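Local coordinates for Lmo0181 protein (Listeria monocytogenes serovar 1/2a, PDB 5F7V) that binds the cyclic alpha-glucan cycloalternan as the extracellular substrate-binding lipoprotein of an ABC transport system, probably delivering the sugar for uptake, at residues Phe281-Gly286 with Asn318-Ala323. Numbering follows the deposited sequence.
With GLC (alpha-D-glucopyranose), chain B.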
ATOM      1  N   PHE A 281       3.928   3.654  -1.074  1.00  3.95           N
ATOM      2  CA  PHE A 281       3.244   3.537   0.219  1.00  4.03           C
ATOM      3  C   PHE A 281       4.291   3.512   1.312  1.00  4.24           C
ATOM      4  O   PHE A 281       5.420   3.127   1.104  1.00  4.32           O
ATOM      5  CB  PHE A 281       2.378   2.274   0.218  1.00  3.96           C
ATOM      6  CG  PHE A 281       1.215   2.340  -0.722  1.00  3.79           C
ATOM      7  CD1 PHE A 281       0.259   3.341  -0.576  1.00  3.77           C
ATOM      8  CD2 PHE A 281       1.042   1.385  -1.688  1.00  3.68           C
ATOM      9  CE1 PHE A 281      -0.805   3.407  -1.445  1.00  3.65           C
ATOM     10  CE2 PHE A 281      -0.026   1.458  -2.564  1.00  3.56           C
ATOM     11  CZ  PHE A 281      -0.957   2.459  -2.435  1.00  3.54           C
ATOM     12  N   ALA A 282       3.882   3.889   2.506  1.00  4.37           N
ATOM     13  CA  ALA A 282       4.754   3.819   3.668  1.00  4.61           C
ATOM     14  C   ALA A 282       3.969   3.629   4.922  1.00  4.73           C
ATOM     15  O   ALA A 282       2.884   4.188   5.051  1.00  4.68           O
ATOM     16  CB  ALA A 282       5.603   5.069   3.818  1.00  4.73           C
ATOM     17  N   ASN A 283       4.491   2.817   5.829  1.00  4.78           N
ATOM     18  CA  ASN A 283       3.909   2.685   7.164  1.00  4.65           C
ATOM     19  C   ASN A 283       4.797   3.328   8.195  1.00  4.42           C
ATOM     20  O   ASN A 283       6.019   3.283   8.054  1.00  4.28           O
ATOM     21  CB  ASN A 283       3.738   1.208   7.475  1.00  4.57           C
ATOM     22  CG  ASN A 283       2.761   0.558   6.499  1.00  4.97           C
ATOM     23  OD1 ASN A 283       1.704   1.103   6.245  1.00  5.36           O
ATOM     24  ND2 ASN A 283       3.106  -0.622   5.977  1.00  5.02           N
ATOM     25  N   GLY A 284       4.170   3.882   9.214  1.00  4.48           N
ATOM     26  CA  GLY A 284       4.852   4.583  10.296  1.00  4.40           C
ATOM     27  C   GLY A 284       4.250   4.177  11.607  1.00  4.37           C
ATOM     28  O   GLY A 284       3.130   3.662  11.656  1.00  4.54           O
ATOM     29  N   ILE A 285       4.980   4.416  12.678  1.00  4.29           N
ATOM     30  CA  ILE A 285       4.487   4.153  14.030  1.00  4.38           C
ATOM     31  C   ILE A 285       4.399   5.481  14.742  1.00  4.62           C
ATOM     32  O   ILE A 285       5.352   6.250  14.811  1.00  4.67           O
ATOM     33  CB  ILE A 285       5.376   3.154  14.761  1.00  4.28           C
ATOM     34  CG1 ILE A 285       5.393   1.833  14.009  1.00  4.21           C
ATOM     35  CG2 ILE A 285       4.925   3.013  16.189  1.00  4.51           C
ATOM     36  CD1 ILE A 285       6.367   0.814  14.562  1.00  4.28           C
ATOM     37  N   GLY A 286       3.193   5.731  15.238  1.00  4.90           N
ATOM     38  CA  GLY A 286       2.849   6.886  16.037  1.00  5.27           C
ATOM     39  C   GLY A 286       2.761   6.542  17.507  1.00  5.39           C
ATOM     40  O   GLY A 286       2.596   5.388  17.860  1.00  5.31           O
ATOM     41  N   ASN A 318      11.207 -10.578   3.352  1.00  9.64           N
ATOM     42  CA  ASN A 318      10.586  -9.886   2.221  1.00  9.11           C
ATOM     43  C   ASN A 318       9.456  -8.975   2.659  1.00  8.30           C
ATOM     44  O   ASN A 318       8.531  -8.750   1.878  1.00  8.24           O
ATOM     45  CB  ASN A 318      10.056 -10.871   1.184  1.00  9.76           C
ATOM     46  CG  ASN A 318      11.140 -11.730   0.585  1.00 10.49           C
ATOM     47  OD1 ASN A 318      12.081 -11.218  -0.018  1.00 10.38           O
ATOM     48  ND2 ASN A 318      11.000 -13.042   0.721  1.00 11.46           N
ATOM     49  N   TRP A 319       9.514  -8.456   3.885  1.00  7.74           N
ATOM     50  CA  TRP A 319       8.378  -7.740   4.478  1.00  7.33           C
ATOM     51  C   TRP A 319       8.431  -6.273   4.107  1.00  6.61           C
ATOM     52  O   TRP A 319       8.877  -5.430   4.862  1.00  6.18           O
ATOM     53  CB  TRP A 319       8.324  -8.007   5.975  1.00  7.51           C
ATOM     54  CG  TRP A 319       7.199  -7.297   6.655  1.00  7.47           C
ATOM     55  CD1 TRP A 319       6.047  -6.818   6.094  1.00  7.68           C
ATOM     56  CD2 TRP A 319       7.153  -6.958   8.041  1.00  7.36           C
ATOM     57  NE1 TRP A 319       5.294  -6.224   7.067  1.00  7.50           N
ATOM     58  CE2 TRP A 319       5.946  -6.280   8.271  1.00  7.30           C
ATOM     59  CE3 TRP A 319       8.022  -7.164   9.118  1.00  7.60           C
ATOM     60  CZ2 TRP A 319       5.609  -5.788   9.539  1.00  7.21           C
ATOM     61  CZ3 TRP A 319       7.656  -6.687  10.369  1.00  7.64           C
ATOM     62  CH2 TRP A 319       6.463  -6.009  10.566  1.00  7.31           C
ATOM     63  N   GLU A 320       7.993  -5.984   2.888  1.00  6.54           N
ATOM     64  CA  GLU A 320       8.115  -4.636   2.301  1.00  6.31           C
ATOM     65  C   GLU A 320       9.600  -4.277   2.284  1.00  6.38           C
ATOM     66  O   GLU A 320      10.424  -5.168   2.110  1.00  7.44           O
ATOM     67  CB  GLU A 320       7.229  -3.611   2.988  1.00  5.84           C
ATOM     68  CG  GLU A 320       5.757  -4.036   2.934  1.00  6.06           C
ATOM     69  CD  GLU A 320       4.776  -2.979   3.362  1.00  5.91           C
ATOM     70  OE1 GLU A 320       5.204  -1.866   3.820  1.00  5.48           O
ATOM     71  OE2 GLU A 320       3.573  -3.306   3.260  1.00  6.31           O
ATOM     72  N   LEU A 321       9.969  -3.012   2.423  1.00  6.04           N
ATOM     73  CA  LEU A 321      11.353  -2.549   2.466  1.00  6.19           C
ATOM     74  C   LEU A 321      11.542  -1.758   3.733  1.00  5.90           C
ATOM     75  O   LEU A 321      10.668  -1.018   4.134  1.00  5.54           O
ATOM     76  CB  LEU A 321      11.666  -1.702   1.217  1.00  6.54           C
ATOM     77  CG  LEU A 321      11.671  -2.441  -0.127  1.00  7.04           C
ATOM     78  CD1 LEU A 321      11.751  -1.427  -1.255  1.00  7.41           C
ATOM     79  CD2 LEU A 321      12.800  -3.437  -0.205  1.00  7.52           C
ATOM     80  N   PRO A 322      12.706  -1.897   4.368  1.00  6.05           N
ATOM     81  CA  PRO A 322      13.048  -1.069   5.522  1.00  6.07           C
ATOM     82  C   PRO A 322      13.281   0.372   5.112  1.00  6.53           C
ATOM     83  O   PRO A 322      13.538   0.684   3.963  1.00  6.79           O
ATOM     84  CB  PRO A 322      14.311  -1.727   6.045  1.00  6.43           C
ATOM     85  CG  PRO A 322      14.967  -2.220   4.791  1.00  6.81           C
ATOM     86  CD  PRO A 322      13.862  -2.681   3.893  1.00  6.55           C
ATOM     87  N   ALA A 323      13.136   1.253   6.082  1.00  6.85           N
ATOM     88  CA  ALA A 323      13.429   2.645   5.835  1.00  7.67           C
ATOM     89  C   ALA A 323      14.879   2.955   5.510  1.00  8.93           C
ATOM     90  O   ALA A 323      15.158   3.893   4.778  1.00  9.35           O
ATOM     91  CB  ALA A 323      12.978   3.468   6.999  1.00  7.58           C
TER
HETATM   92  C1  GLC B   4      -0.070  -2.073   2.174  1.00  2.56           C
HETATM   93  C2  GLC B   4       0.911  -1.092   2.774  1.00  2.43           C
HETATM   94  C3  GLC B   4       0.180   0.142   3.270  1.00  2.38           C
HETATM   95  C4  GLC B   4      -0.714   0.714   2.177  1.00  2.28           C
HETATM   96  C5  GLC B   4      -1.672  -0.357   1.669  1.00  2.35           C
HETATM   97  C6  GLC B   4      -2.512   0.111   0.488  1.00  2.35           C
HETATM   98  O2  GLC B   4       1.617  -1.740   3.837  1.00  2.46           O
HETATM   99  O3  GLC B   4       1.164   1.109   3.628  1.00  2.35           O
HETATM  100  O4  GLC B   4      -1.506   1.752   2.762  1.00  2.40           O
HETATM  101  O5  GLC B   4      -0.900  -1.478   1.185  1.00  2.36           O
HETATM  102  O6  GLC B   4      -3.198  -1.082   0.043  1.00  2.41           O
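N283 and E320 meet in a polar, sugar-bridged contact in the buried glycan pocket, where strand 278-287 faces the loop that follows helix 308-316. The direct approach is narrow: N283 ND2 lies 3.3 Å from E320 OE1, the two side chains crossing at about a right angle with their amide and carboxylate planes 28° apart. A glucose unit of cycloalternan supplies the firmer link. Its O2 hydroxyl receives the N-H of N283 ND2 at 2.8 Å, on a fairly straight path of 164°, and gives its own proton to E320 OE2 at 2.6 Å. The neighbouring hydroxyl, O3, donates to N283 OD1 at 2.7 Å. An amide suits this place because its two ends, one donor and one acceptor, match adjacent hydroxyls of one pyranose, whereas the carboxylate offers a strong acceptor to the O2 hydroxyl. Paired donor-acceptor bonding to adjacent hydroxyls is a familiar device of sugar-binding proteins; here it serves a solute-binding family member with the periplasmic-binding-protein fold, whose ligand sits in a cleft lined by strand ends and connecting loops. E320 reaches the glucose with its chain extended from CA to CD (chi2 -169°), while S126 of strand 119-135 hydrogen-bonds OE1 and so steadies the carboxylate whose other oxygen holds the sugar. F281, two residues before N283 on the strand, adds an apolar wall beside the polar pair: the ring lies against the glucose, C6 sitting 4.0 Å above the ring plane over its centre and C4 3.8 Å from CG. A flat aromatic fits here because C4 and C6 of the sugar pack on its face while O2 and O3 turn to N283 and E320. On the same glucose, N75 and E77 make further hydrogen bonds.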